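Local coordinates for aspartate-semialdehyde dehydrogenase 2 (Vibrio cholerae, PDB 2R00), which catalyses the NADPH-dependent reductive dephosphorylation of L-aspartyl-4-phosphate to L-aspartate-semialdehyde, a step in the synthesis of lysine, methionine and threonine, at residues D145-E150 with T252-D257; A247-T252 with G306-V311; Y103-V108 with I125-N130; L70-G75 with I93-H98. All coordinates share one frame; numbering follows the deposited sequence.

Contact 1. Residues D145-E150 with T252-D257; sequences DAVGIE and TRAPID
Val147 O is approached by two consecutive backbone amides, those of Arg253 and Ala254, and both bonds are weak: Arg253 N lies 3.1 Å from Val147 O, but the angle at its hydrogen is just 131°. The same Arg253 N also reaches Gly148 O at 3.3 Å, a straighter bond whose donor stands well above the carbonyl plane, so its N-H is shared. Gly148, with positive phi, is the first residue to leave the helical conformation. Two waters extend the grip along the edge of the Arg253 guanidinium. One accepts from Ile149 N and from Arg253 NE (2.9 Å from the water); the other joins Arg253 NH2 to Ile149 O. The extended side chain thus lies along the backbone, and Glu150 CA lies 3.9 Å from the guanidinium plane of Arg253, over the centre of one face. The Glu150 carboxylate lies beyond salt-bridge range. On the apolar side Val147 places CG1 3.7 Å from Ala254 CB, while its CG2 meets Thr252 CB and Ile256 CG2. Thr252 OG1 donates to Ala254 O at 2.6 Å. This is a helix-to-strand junction of the dimerisation domain, helix 131-147 passing into strand 149-159 against the turn leaving strand 244-252.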
loop_
_atom_site.group_PDB
_atom_site.type_symbol
_atom_site.label_atom_id
_atom_site.label_comp_id
_atom_site.label_asym_id
_atom_site.label_seq_id
_atom_site.Cartn_x
_atom_site.Cartn_y
_atom_site.Cartn_z
ATOM N N ASP A 145 10.569 7.121 20.421
ATOM C CA ASP A 145 11.531 7.562 21.433
ATOM C C ASP A 145 12.153 8.943 21.143
ATOM O O ASP A 145 12.206 9.813 22.028
ATOM C CB ASP A 145 12.625 6.498 21.591
ATOM C CG ASP A 145 12.115 5.230 22.266
ATOM O OD1 ASP A 145 10.993 5.265 22.823
ATOM O OD2 ASP A 145 12.835 4.209 22.249
ATOM N N ALA A 146 12.591 9.146 19.901
ATOM C CA ALA A 146 13.271 10.383 19.513
ATOM C C ALA A 146 12.339 11.588 19.497
ATOM O O ALA A 146 12.648 12.617 20.106
ATOM C CB ALA A 146 13.960 10.222 18.164
ATOM N N VAL A 147 11.192 11.464 18.829
ATOM C CA VAL A 147 10.343 12.632 18.565
ATOM C C VAL A 147 8.856 12.479 18.896
ATOM O O VAL A 147 8.077 13.418 18.719
ATOM C CB VAL A 147 10.484 13.118 17.096
ATOM C CG1 VAL A 147 11.825 13.808 16.883
ATOM C CG2 VAL A 147 10.315 11.965 16.126
ATOM N N GLY A 148 8.461 11.302 19.371
ATOM C CA GLY A 148 7.058 11.055 19.727
ATOM C C GLY A 148 6.217 10.757 18.498
ATOM O O GLY A 148 6.611 11.079 17.376
ATOM N N ILE A 149 5.067 10.125 18.706
ATOM C CA ILE A 149 4.142 9.842 17.614
ATOM C C ILE A 149 2.730 10.270 17.994
ATOM O O ILE A 149 2.194 9.858 19.025
ATOM C CB ILE A 149 4.150 8.346 17.190
ATOM C CG1 ILE A 149 5.541 7.922 16.702
ATOM C CG2 ILE A 149 3.095 8.095 16.090
ATOM C CD1 ILE A 149 5.676 6.447 16.430
ATOM N N GLU A 150 2.148 11.107 17.141
ATOM C CA GLU A 150 0.807 11.637 17.321
ATOM C C GLU A 150 -0.203 10.730 16.626
ATOM O O GLU A 150 -1.216 10.345 17.214
ATOM C CB GLU A 150 0.752 13.053 16.737
ATOM C CG GLU A 150 -0.521 13.834 17.002
ATOM C CD GLU A 150 -0.426 15.276 16.504
ATOM O OE1 GLU A 150 -1.112 16.156 17.081
ATOM O OE2 GLU A 150 0.351 15.535 15.544
ATOM N N THR A 252 4.742 12.772 13.597
ATOM C CA THR A 252 5.577 12.858 14.805
ATOM C C THR A 252 5.260 14.131 15.600
ATOM O O THR A 252 4.589 15.036 15.089
ATOM C CB THR A 252 7.083 12.789 14.464
ATOM O OG1 THR A 252 7.437 13.892 13.626
ATOM C CG2 THR A 252 7.419 11.488 13.743
ATOM N N ARG A 253 5.709 14.196 16.854
ATOM C CA ARG A 253 5.430 15.378 17.680
ATOM C C ARG A 253 6.516 16.443 17.505
ATOM O O ARG A 253 6.301 17.609 17.821
ATOM C CB ARG A 253 5.213 15.010 19.158
ATOM C CG ARG A 253 4.029 14.078 19.403
ATOM C CD ARG A 253 3.640 14.010 20.882
ATOM N NE ARG A 253 2.668 12.947 21.154
ATOM C CZ ARG A 253 1.345 13.069 21.028
ATOM N NH1 ARG A 253 0.801 14.213 20.639
ATOM N NH2 ARG A 253 0.555 12.040 21.304
ATOM N N ALA A 254 7.674 16.026 16.993
ATOM C CA ALA A 254 8.742 16.945 16.590
ATOM C C ALA A 254 9.260 16.546 15.211
ATOM O O ALA A 254 9.236 15.356 14.868
ATOM C CB ALA A 254 9.873 16.926 17.599
ATOM N N PRO A 255 9.746 17.529 14.419
ATOM C CA PRO A 255 10.261 17.211 13.086
ATOM C C PRO A 255 11.471 16.303 13.186
ATOM O O PRO A 255 12.246 16.417 14.134
ATOM C CB PRO A 255 10.701 18.575 12.531
ATOM C CG PRO A 255 10.056 19.596 13.392
ATOM C CD PRO A 255 9.849 18.969 14.723
ATOM N N ILE A 256 11.616 15.398 12.221
ATOM C CA ILE A 256 12.797 14.535 12.135
ATOM C C ILE A 256 13.117 14.195 10.678
ATOM O O ILE A 256 12.224 13.842 9.903
ATOM C CB ILE A 256 12.658 13.251 13.004
ATOM C CG1 ILE A 256 14.007 12.532 13.101
ATOM C CG2 ILE A 256 11.538 12.330 12.476
ATOM C CD1 ILE A 256 14.026 11.404 14.112
ATOM N N ASP A 257 14.391 14.305 10.315
ATOM C CA ASP A 257 14.808 14.106 8.933
ATOM C C ASP A 257 14.879 12.623 8.612
ATOM O O ASP A 257 15.305 11.825 9.452
ATOM C CB ASP A 257 16.167 14.769 8.671
ATOM C CG ASP A 257 16.365 15.135 7.209
ATOM O OD1 ASP A 257 16.495 14.217 6.363
ATOM O OD2 ASP A 257 16.395 16.352 6.906
HETATM O O HOH W 1 4.389 10.622 21.636
HETATM O O HOH W 2 1.915 9.928 21.746
#

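Contact 2. Residues A247-T252 with G306-V311; sequences AVHVET and GINLWV
Ala247 CB sits over one face of the Trp310 indole, 3.7 Å from the centroid of the six-membered ring, a CH-pi contact displaced toward the rim at CE2 and CZ2. The imidazole of His249 is met at its edge instead: ND1 donates to Asn308 OD1 at 3.0 Å, the acceptor lying almost in the ring plane. The amide is tilted against the ring by 41°, and the donor stands above the carbonyl plane of Asn308. The first torsion of His249 carries the ring out from the strand and the second, 84°, turns ND1 to Asn308; at the far edge NE2 gives Glu251 OE2 a weak bond. A water also donates to Asn308 OD1, while Asn308 ND2 is held by Asp300, so both ends of the amide are engaged.

Four backbone bonds define antiparallel pairing: Val248 with Leu309 and Val250 with Ile307 are hydrogen-bonded pairs, Val250 N reaching Ile307 O at 2.8 Å with an angle of 172° at the hydrogen. The opposite face from His249 and Trp310 is apolar. There Val250 and Ile307 lie side by side, Val250 CG2 3.8 Å from Ile307 CB, and Val248 CB meets Leu309 CD2 at 4.1 Å.

The valine face packs on helix 131-147 through Leu140, whereas the other face looks to the second subunit, whose Arg151 packs on His249 and whose Asn153 packs on Asn308. Within the sheet, strand 149-159 flanks 244-252 and strand 292-300 flanks 306-313.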
loop_
_atom_site.group_PDB
_atom_site.type_symbol
_atom_site.label_atom_id
_atom_site.label_comp_id
_atom_site.label_asym_id
_atom_site.label_seq_id
_atom_site.Cartn_x
_atom_site.Cartn_y
_atom_site.Cartn_z
ATOM N N ALA A 247 2.812 -0.491 4.693
ATOM C CA ALA A 247 3.197 0.875 4.361
ATOM C C ALA A 247 2.811 1.724 5.561
ATOM O O ALA A 247 1.660 1.658 6.026
ATOM C CB ALA A 247 2.452 1.348 3.112
ATOM N N VAL A 248 3.764 2.489 6.089
ATOM C CA VAL A 248 3.545 3.225 7.341
ATOM C C VAL A 248 3.777 4.715 7.157
ATOM O O VAL A 248 4.838 5.139 6.677
ATOM C CB VAL A 248 4.476 2.731 8.506
ATOM C CG1 VAL A 248 4.057 3.367 9.841
ATOM C CG2 VAL A 248 4.465 1.215 8.617
ATOM N N HIS A 249 2.773 5.504 7.530
ATOM C CA HIS A 249 2.957 6.938 7.676
ATOM C C HIS A 249 2.795 7.320 9.143
ATOM O O HIS A 249 1.811 6.925 9.780
ATOM C CB HIS A 249 1.961 7.734 6.825
ATOM C CG HIS A 249 2.036 9.211 7.061
ATOM N ND1 HIS A 249 2.954 10.022 6.431
ATOM C CD2 HIS A 249 1.332 10.016 7.892
ATOM C CE1 HIS A 249 2.795 11.267 6.848
ATOM N NE2 HIS A 249 1.820 11.288 7.737
ATOM N N VAL A 250 3.755 8.082 9.665
ATOM C CA VAL A 250 3.678 8.581 11.034
ATOM C C VAL A 250 3.749 10.107 11.118
ATOM O O VAL A 250 4.557 10.754 10.457
ATOM C CB VAL A 250 4.718 7.908 11.993
ATOM C CG1 VAL A 250 4.496 6.399 12.026
ATOM C CG2 VAL A 250 6.136 8.209 11.589
ATOM N N GLU A 251 2.853 10.659 11.919
ATOM C CA GLU A 251 2.849 12.065 12.250
ATOM C C GLU A 251 3.565 12.154 13.599
ATOM O O GLU A 251 3.085 11.610 14.604
ATOM C CB GLU A 251 1.403 12.547 12.343
ATOM C CG GLU A 251 1.199 14.028 12.206
ATOM C CD GLU A 251 1.649 14.590 10.869
ATOM O OE1 GLU A 251 2.195 15.702 10.893
ATOM O OE2 GLU A 251 1.477 13.947 9.811
ATOM N N THR A 252 4.742 12.772 13.597
ATOM C CA THR A 252 5.577 12.858 14.805
ATOM C C THR A 252 5.260 14.131 15.600
ATOM O O THR A 252 4.589 15.036 15.089
ATOM C CB THR A 252 7.083 12.789 14.464
ATOM O OG1 THR A 252 7.437 13.892 13.626
ATOM C CG2 THR A 252 7.419 11.488 13.743
ATOM N N GLY A 306 6.275 14.514 9.204
ATOM C CA GLY A 306 5.699 13.355 8.544
ATOM C C GLY A 306 6.800 12.440 8.043
ATOM O O GLY A 306 7.675 12.863 7.277
ATOM N N ILE A 307 6.766 11.187 8.488
ATOM C CA ILE A 307 7.750 10.181 8.074
ATOM C C ILE A 307 7.039 8.964 7.473
ATOM O O ILE A 307 5.999 8.516 7.984
ATOM C CB ILE A 307 8.710 9.796 9.253
ATOM C CG1 ILE A 307 9.945 10.702 9.256
ATOM C CG2 ILE A 307 9.176 8.337 9.178
ATOM C CD1 ILE A 307 11.045 10.258 8.246
ATOM N N ASN A 308 7.604 8.461 6.377
ATOM C CA ASN A 308 7.071 7.329 5.632
ATOM C C ASN A 308 8.113 6.220 5.547
ATOM O O ASN A 308 9.297 6.492 5.381
ATOM C CB ASN A 308 6.696 7.754 4.208
ATOM C CG ASN A 308 5.630 8.820 4.182
ATOM O OD1 ASN A 308 4.439 8.523 4.298
ATOM N ND2 ASN A 308 6.047 10.072 4.029
ATOM N N LEU A 309 7.657 4.978 5.654
ATOM C CA LEU A 309 8.515 3.805 5.510
ATOM C C LEU A 309 7.651 2.598 5.187
ATOM O O LEU A 309 6.453 2.595 5.473
ATOM C CB LEU A 309 9.329 3.543 6.788
ATOM C CG LEU A 309 8.554 3.253 8.087
ATOM C CD1 LEU A 309 9.342 2.336 8.984
ATOM C CD2 LEU A 309 8.184 4.523 8.815
ATOM N N TRP A 310 8.265 1.588 4.580
ATOM C CA TRP A 310 7.644 0.291 4.365
ATOM C C TRP A 310 8.394 -0.761 5.158
ATOM O O TRP A 310 9.612 -0.688 5.309
ATOM C CB TRP A 310 7.652 -0.082 2.883
ATOM C CG TRP A 310 6.594 0.633 2.075
ATOM C CD1 TRP A 310 6.448 1.986 1.927
ATOM C CD2 TRP A 310 5.554 0.029 1.293
ATOM N NE1 TRP A 310 5.374 2.260 1.109
ATOM C CE2 TRP A 310 4.811 1.079 0.702
ATOM C CE3 TRP A 310 5.173 -1.297 1.039
ATOM C CZ2 TRP A 310 3.714 0.842 -0.128
ATOM C CZ3 TRP A 310 4.087 -1.531 0.221
ATOM C CH2 TRP A 310 3.369 -0.468 -0.362
ATOM N N VAL A 311 7.646 -1.727 5.679
ATOM C CA VAL A 311 8.180 -2.747 6.566
ATOM C C VAL A 311 7.727 -4.084 6.018
ATOM O O VAL A 311 6.546 -4.264 5.706
ATOM C CB VAL A 311 7.650 -2.561 8.020
ATOM C CG1 VAL A 311 8.299 -3.556 8.963
ATOM C CG2 VAL A 311 7.885 -1.156 8.499
HETATM O O HOH W 3 3.830 5.435 3.417
#

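Contact 3. Residues Y103-V108 with I125-N130; sequences YDIPLV and IIANPN
Leu107 carries its CG anti to the backbone N (chi1 174°), and a second torsion of 67° brings its CD1 to 3.9 Å from Ala127 CB and 3.6 Å from Pro129 CG. In Val108, CG2 lies anti to the carbonyl carbon and meets Ile126 CG2 at 3.7 Å. These contacts flank a single backbone bridge between Leu107 and Ala127. Ala127 N donates to Pro106 O at 2.9 Å, nearly straight (173° at the hydrogen), and Val108 N returns a bond to Ala127 O at 3.2 Å, satisfying both polar atoms of Ala127. Pro106 contributes its carbonyl, and its ring crosses the Ile126 side chain at about a right angle, CG against CG1 of Ile126. Toward the start of both segments, Ile105 CG2 lies 3.6 Å from Ile125 O, and its CD1 meets Ile125 CD1. Pro129 closes the other end, its CD 3.2 Å from Val108 O. The chain 103-108 therefore flanks strand 125-127 on the side away from strand 91-94, which pairs with it through Ile126 and Asp94. Helix 316-335 covers Ile126 through Ile327, while helix 211-223 packs on Leu107 and Pro129 through Glu219 and Ile223.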
loop_
_atom_site.group_PDB
_atom_site.type_symbol
_atom_site.label_atom_id
_atom_site.label_comp_id
_atom_site.label_asym_id
_atom_site.label_seq_id
_atom_site.Cartn_x
_atom_site.Cartn_y
_atom_site.Cartn_z
ATOM N N TYR A 103 -7.150 -6.827 29.968
ATOM C CA TYR A 103 -6.564 -5.716 30.711
ATOM C C TYR A 103 -5.387 -6.142 31.589
ATOM O O TYR A 103 -4.383 -5.438 31.675
ATOM C CB TYR A 103 -7.641 -5.055 31.570
ATOM C CG TYR A 103 -7.162 -3.899 32.428
ATOM C CD1 TYR A 103 -6.787 -2.694 31.855
ATOM C CD2 TYR A 103 -7.112 -4.017 33.820
ATOM C CE1 TYR A 103 -6.362 -1.629 32.637
ATOM C CE2 TYR A 103 -6.688 -2.954 34.615
ATOM C CZ TYR A 103 -6.317 -1.767 34.010
ATOM O OH TYR A 103 -5.895 -0.706 34.783
ATOM N N ASP A 104 -5.528 -7.302 32.216
ATOM C CA ASP A 104 -4.567 -7.815 33.181
ATOM C C ASP A 104 -3.413 -8.640 32.587
ATOM O O ASP A 104 -2.544 -9.119 33.325
ATOM C CB ASP A 104 -5.308 -8.629 34.247
ATOM C CG ASP A 104 -6.308 -9.669 33.654
ATOM O OD1 ASP A 104 -6.800 -9.528 32.499
ATOM O OD2 ASP A 104 -6.625 -10.620 34.396
ATOM N N ILE A 105 -3.397 -8.795 31.266
ATOM C CA ILE A 105 -2.406 -9.655 30.607
ATOM C C ILE A 105 -1.508 -8.801 29.721
ATOM O O ILE A 105 -2.014 -8.066 28.868
ATOM C CB ILE A 105 -3.089 -10.804 29.807
ATOM C CG1 ILE A 105 -3.817 -11.751 30.783
ATOM C CG2 ILE A 105 -2.057 -11.552 28.906
ATOM C CD1 ILE A 105 -4.629 -12.894 30.146
ATOM N N PRO A 106 -0.173 -8.871 29.938
ATOM C CA PRO A 106 0.751 -8.089 29.122
ATOM C C PRO A 106 0.805 -8.570 27.671
ATOM O O PRO A 106 0.752 -9.774 27.411
ATOM C CB PRO A 106 2.110 -8.335 29.797
ATOM C CG PRO A 106 1.967 -9.679 30.444
ATOM C CD PRO A 106 0.543 -9.686 30.942
ATOM N N LEU A 107 0.919 -7.620 26.743
ATOM C CA LEU A 107 1.077 -7.908 25.315
ATOM C C LEU A 107 2.444 -7.390 24.884
ATOM O O LEU A 107 2.659 -6.183 24.854
ATOM C CB LEU A 107 -0.019 -7.197 24.514
ATOM C CG LEU A 107 0.016 -7.246 22.978
ATOM C CD1 LEU A 107 -0.238 -8.693 22.512
ATOM C CD2 LEU A 107 -1.025 -6.287 22.372
ATOM N N VAL A 108 3.358 -8.293 24.533
ATOM C CA VAL A 108 4.781 -7.942 24.560
ATOM C C VAL A 108 5.526 -8.056 23.229
ATOM O O VAL A 108 5.478 -9.084 22.573
ATOM C CB VAL A 108 5.534 -8.742 25.670
ATOM C CG1 VAL A 108 7.018 -8.445 25.642
ATOM C CG2 VAL A 108 4.929 -8.432 27.057
ATOM N N ILE A 125 0.107 -15.661 32.185
ATOM C CA ILE A 125 0.007 -15.596 30.734
ATOM C C ILE A 125 0.609 -14.287 30.236
ATOM O O ILE A 125 0.400 -13.227 30.848
ATOM C CB ILE A 125 -1.467 -15.720 30.234
ATOM C CG1 ILE A 125 -2.143 -16.987 30.772
ATOM C CG2 ILE A 125 -1.514 -15.753 28.699
ATOM C CD1 ILE A 125 -3.661 -16.929 30.703
ATOM N N ILE A 126 1.372 -14.392 29.145
ATOM C CA ILE A 126 1.856 -13.249 28.368
ATOM C C ILE A 126 1.360 -13.466 26.928
ATOM O O ILE A 126 1.461 -14.562 26.407
ATOM C CB ILE A 126 3.418 -13.183 28.336
ATOM C CG1 ILE A 126 4.004 -13.180 29.756
ATOM C CG2 ILE A 126 3.890 -11.957 27.561
ATOM C CD1 ILE A 126 5.495 -13.563 29.826
ATOM N N ALA A 127 0.827 -12.427 26.300
ATOM C CA ALA A 127 0.257 -12.545 24.950
ATOM C C ALA A 127 1.280 -12.111 23.910
ATOM O O ALA A 127 1.946 -11.088 24.091
ATOM C CB ALA A 127 -0.997 -11.698 24.847
ATOM N N ASN A 128 1.409 -12.903 22.843
ATOM C CA ASN A 128 2.276 -12.604 21.701
ATOM C C ASN A 128 1.415 -11.813 20.727
ATOM O O ASN A 128 0.310 -12.255 20.419
ATOM C CB ASN A 128 2.734 -13.924 21.043
ATOM C CG ASN A 128 4.029 -13.794 20.218
ATOM O OD1 ASN A 128 4.107 -14.267 19.070
ATOM N ND2 ASN A 128 5.052 -13.210 20.813
ATOM N N PRO A 129 1.883 -10.628 20.270
ATOM C CA PRO A 129 1.053 -9.860 19.344
ATOM C C PRO A 129 1.012 -10.419 17.919
ATOM O O PRO A 129 1.742 -11.356 17.581
ATOM C CB PRO A 129 1.698 -8.453 19.346
ATOM C CG PRO A 129 2.689 -8.450 20.467
ATOM C CD PRO A 129 3.125 -9.908 20.588
ATOM N N ASN A 130 0.144 -9.821 17.112
ATOM C CA ASN A 130 0.040 -10.105 15.698
ATOM C C ASN A 130 1.352 -9.729 15.010
ATOM O O ASN A 130 1.938 -8.695 15.340
ATOM C CB ASN A 130 -1.124 -9.278 15.144
ATOM C CG ASN A 130 -1.599 -9.766 13.801
ATOM O OD1 ASN A 130 -0.903 -9.629 12.803
ATOM N ND2 ASN A 130 -2.798 -10.342 13.767
#

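Contact 4. Residues L70-G75 with I93-H98; sequences LFSAGG and IDNTSH
Strands 68-71 and 91-94 are the two parallel strands of a beta-alpha-beta unit joined by helix 75-87, and the contact lies at their C-terminal ends. Phe71 is held by the residues on either side of its partner Asp94: its N donates to Ile93 O at 2.9 Å, with 171° at the hydrogen, and its O accepts from Asn95 N at 2.8 Å. On one face of the sheet Leu70 and Ile93 run side by side, with CD2 of Leu70 3.9 Å from CD1 of Ile93. On the other, Asp94 OD1 comes within 3.2 Å of Phe71 CB, the carboxylate plane steeply inclined to the phenyl ring (74°). That oxygen accepts from Ser78 OG on helix 75-87, and OD2 takes a bond from Thr96 OG1 at 2.7 Å on its syn side, so each carboxylate oxygen has a partner. Thr96 OG1 in turn accepts from His98 N, 3.0 Å away, forming an ST turn. This hydroxyl lies between the backbone N and carbonyl carbon (chi1 80°), which leaves CG2 to rest on Gly74 C at 3.5 Å. A water bridges Gly74 N and Asn95 O, linking the two loops. Ser72 packs on Val15, a predicted NADP(+)-binding residue, which places these loops at the C-terminal edge of a Rossmann-type sheet, where the dinucleotide is typically bound.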
loop_
_atom_site.group_PDB
_atom_site.type_symbol
_atom_site.label_atom_id
_atom_site.label_comp_id
_atom_site.label_asym_id
_atom_site.label_seq_id
_atom_site.Cartn_x
_atom_site.Cartn_y
_atom_site.Cartn_z
ATOM N N LEU A 70 4.755 -22.460 25.167
ATOM C CA LEU A 70 4.463 -21.626 24.009
ATOM C C LEU A 70 3.255 -22.232 23.311
ATOM O O LEU A 70 3.298 -23.388 22.890
ATOM C CB LEU A 70 5.669 -21.569 23.041
ATOM C CG LEU A 70 7.094 -21.364 23.566
ATOM C CD1 LEU A 70 8.127 -21.442 22.435
ATOM C CD2 LEU A 70 7.243 -20.040 24.310
ATOM N N PHE A 71 2.177 -21.459 23.203
ATOM C CA PHE A 71 0.931 -21.938 22.594
ATOM C C PHE A 71 0.777 -21.366 21.194
ATOM O O PHE A 71 0.876 -20.152 21.000
ATOM C CB PHE A 71 -0.284 -21.478 23.423
ATOM C CG PHE A 71 -0.622 -22.352 24.620
ATOM C CD1 PHE A 71 0.363 -23.054 25.332
ATOM C CD2 PHE A 71 -1.939 -22.414 25.076
ATOM C CE1 PHE A 71 0.016 -23.840 26.443
ATOM C CE2 PHE A 71 -2.294 -23.201 26.180
ATOM C CZ PHE A 71 -1.311 -23.906 26.872
ATOM N N SER A 72 0.511 -22.226 20.223
ATOM C CA SER A 72 0.140 -21.744 18.889
ATOM C C SER A 72 -0.765 -22.727 18.167
ATOM O O SER A 72 -0.448 -23.173 17.068
ATOM C CB SER A 72 1.385 -21.428 18.042
ATOM O OG SER A 72 1.018 -20.697 16.873
ATOM N N ALA A 73 -1.897 -23.052 18.790
ATOM C CA ALA A 73 -2.873 -23.977 18.207
ATOM C C ALA A 73 -4.253 -23.345 18.005
ATOM O O ALA A 73 -5.250 -24.047 17.935
ATOM C CB ALA A 73 -2.979 -25.239 19.062
ATOM N N GLY A 74 -4.309 -22.019 17.922
ATOM C CA GLY A 74 -5.567 -21.330 17.651
ATOM C C GLY A 74 -6.192 -20.829 18.937
ATOM O O GLY A 74 -5.970 -21.398 20.002
ATOM N N GLY A 75 -6.964 -19.759 18.822
ATOM C CA GLY A 75 -7.491 -19.035 19.968
ATOM C C GLY A 75 -8.396 -19.833 20.884
ATOM O O GLY A 75 -8.305 -19.703 22.101
ATOM N N ILE A 93 3.102 -18.404 27.083
ATOM C CA ILE A 93 3.305 -17.358 26.088
ATOM C C ILE A 93 2.399 -17.721 24.915
ATOM O O ILE A 93 2.575 -18.761 24.288
ATOM C CB ILE A 93 4.806 -17.208 25.690
ATOM C CG1 ILE A 93 5.618 -16.712 26.904
ATOM C CG2 ILE A 93 4.944 -16.259 24.496
ATOM C CD1 ILE A 93 7.079 -17.173 26.943
ATOM N N ASP A 94 1.394 -16.877 24.672
ATOM C CA ASP A 94 0.271 -17.253 23.821
ATOM C C ASP A 94 0.300 -16.578 22.467
ATOM O O ASP A 94 0.096 -15.374 22.365
ATOM C CB ASP A 94 -1.068 -16.947 24.496
ATOM C CG ASP A 94 -2.223 -17.610 23.790
ATOM O OD1 ASP A 94 -2.099 -18.821 23.501
ATOM O OD2 ASP A 94 -3.241 -16.934 23.513
ATOM N N ASN A 95 0.515 -17.372 21.430
ATOM C CA ASN A 95 0.506 -16.844 20.073
ATOM C C ASN A 95 -0.856 -17.012 19.418
ATOM O O ASN A 95 -0.984 -17.677 18.384
ATOM C CB ASN A 95 1.620 -17.468 19.230
ATOM C CG ASN A 95 1.707 -16.857 17.843
ATOM O OD1 ASN A 95 1.873 -15.653 17.695
ATOM N ND2 ASN A 95 1.553 -17.683 16.830
ATOM N N THR A 96 -1.883 -16.430 20.050
ATOM C CA THR A 96 -3.211 -16.295 19.445
ATOM C C THR A 96 -3.745 -14.902 19.748
ATOM O O THR A 96 -3.132 -14.139 20.507
ATOM C CB THR A 96 -4.240 -17.379 19.956
ATOM O OG1 THR A 96 -4.761 -17.008 21.237
ATOM C CG2 THR A 96 -3.588 -18.749 20.071
ATOM N N SER A 97 -4.896 -14.567 19.174
ATOM C CA SER A 97 -5.559 -13.304 19.528
ATOM C C SER A 97 -6.284 -13.378 20.871
ATOM O O SER A 97 -6.662 -12.342 21.429
ATOM C CB SER A 97 -6.555 -12.889 18.436
ATOM O OG SER A 97 -7.513 -13.914 18.274
ATOM N N HIS A 98 -6.475 -14.583 21.408
ATOM C CA HIS A 98 -7.412 -14.734 22.541
ATOM C C HIS A 98 -7.156 -13.816 23.741
ATOM O O HIS A 98 -8.091 -13.148 24.200
ATOM C CB HIS A 98 -7.611 -16.191 23.005
ATOM C CG HIS A 98 -8.663 -16.316 24.067
ATOM N ND1 HIS A 98 -10.010 -16.179 23.798
ATOM C CD2 HIS A 98 -8.566 -16.507 25.403
ATOM C CE1 HIS A 98 -10.695 -16.267 24.925
ATOM N NE2 HIS A 98 -9.842 -16.473 25.914
HETATM O O HOH W 4 -2.288 -19.843 16.977
#

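How the contacts relate
Along the chain contact 4 closes first and contact 3 follows, both at the sheet of the nucleotide-binding domain; their centres are 10 Å apart and they touch, since strands 91-94 and 125-127 are neighbours, Asn128 N lying 2.8 Å from Asp94 O. Contact 2 lies in, and contact 1 at the end of, the sheet of the dimerisation domain, with centres 11 Å apart; they share Thr252, and their segments alternate in sequence. Between the two pairs the centres of contacts 1 and 4 stand about 34 Å apart, on opposite sides of the chain's centre. Helix 131-147, beginning at the catalytic Cys131, runs from just after contact 3 into contact 1, linking the two halves directly.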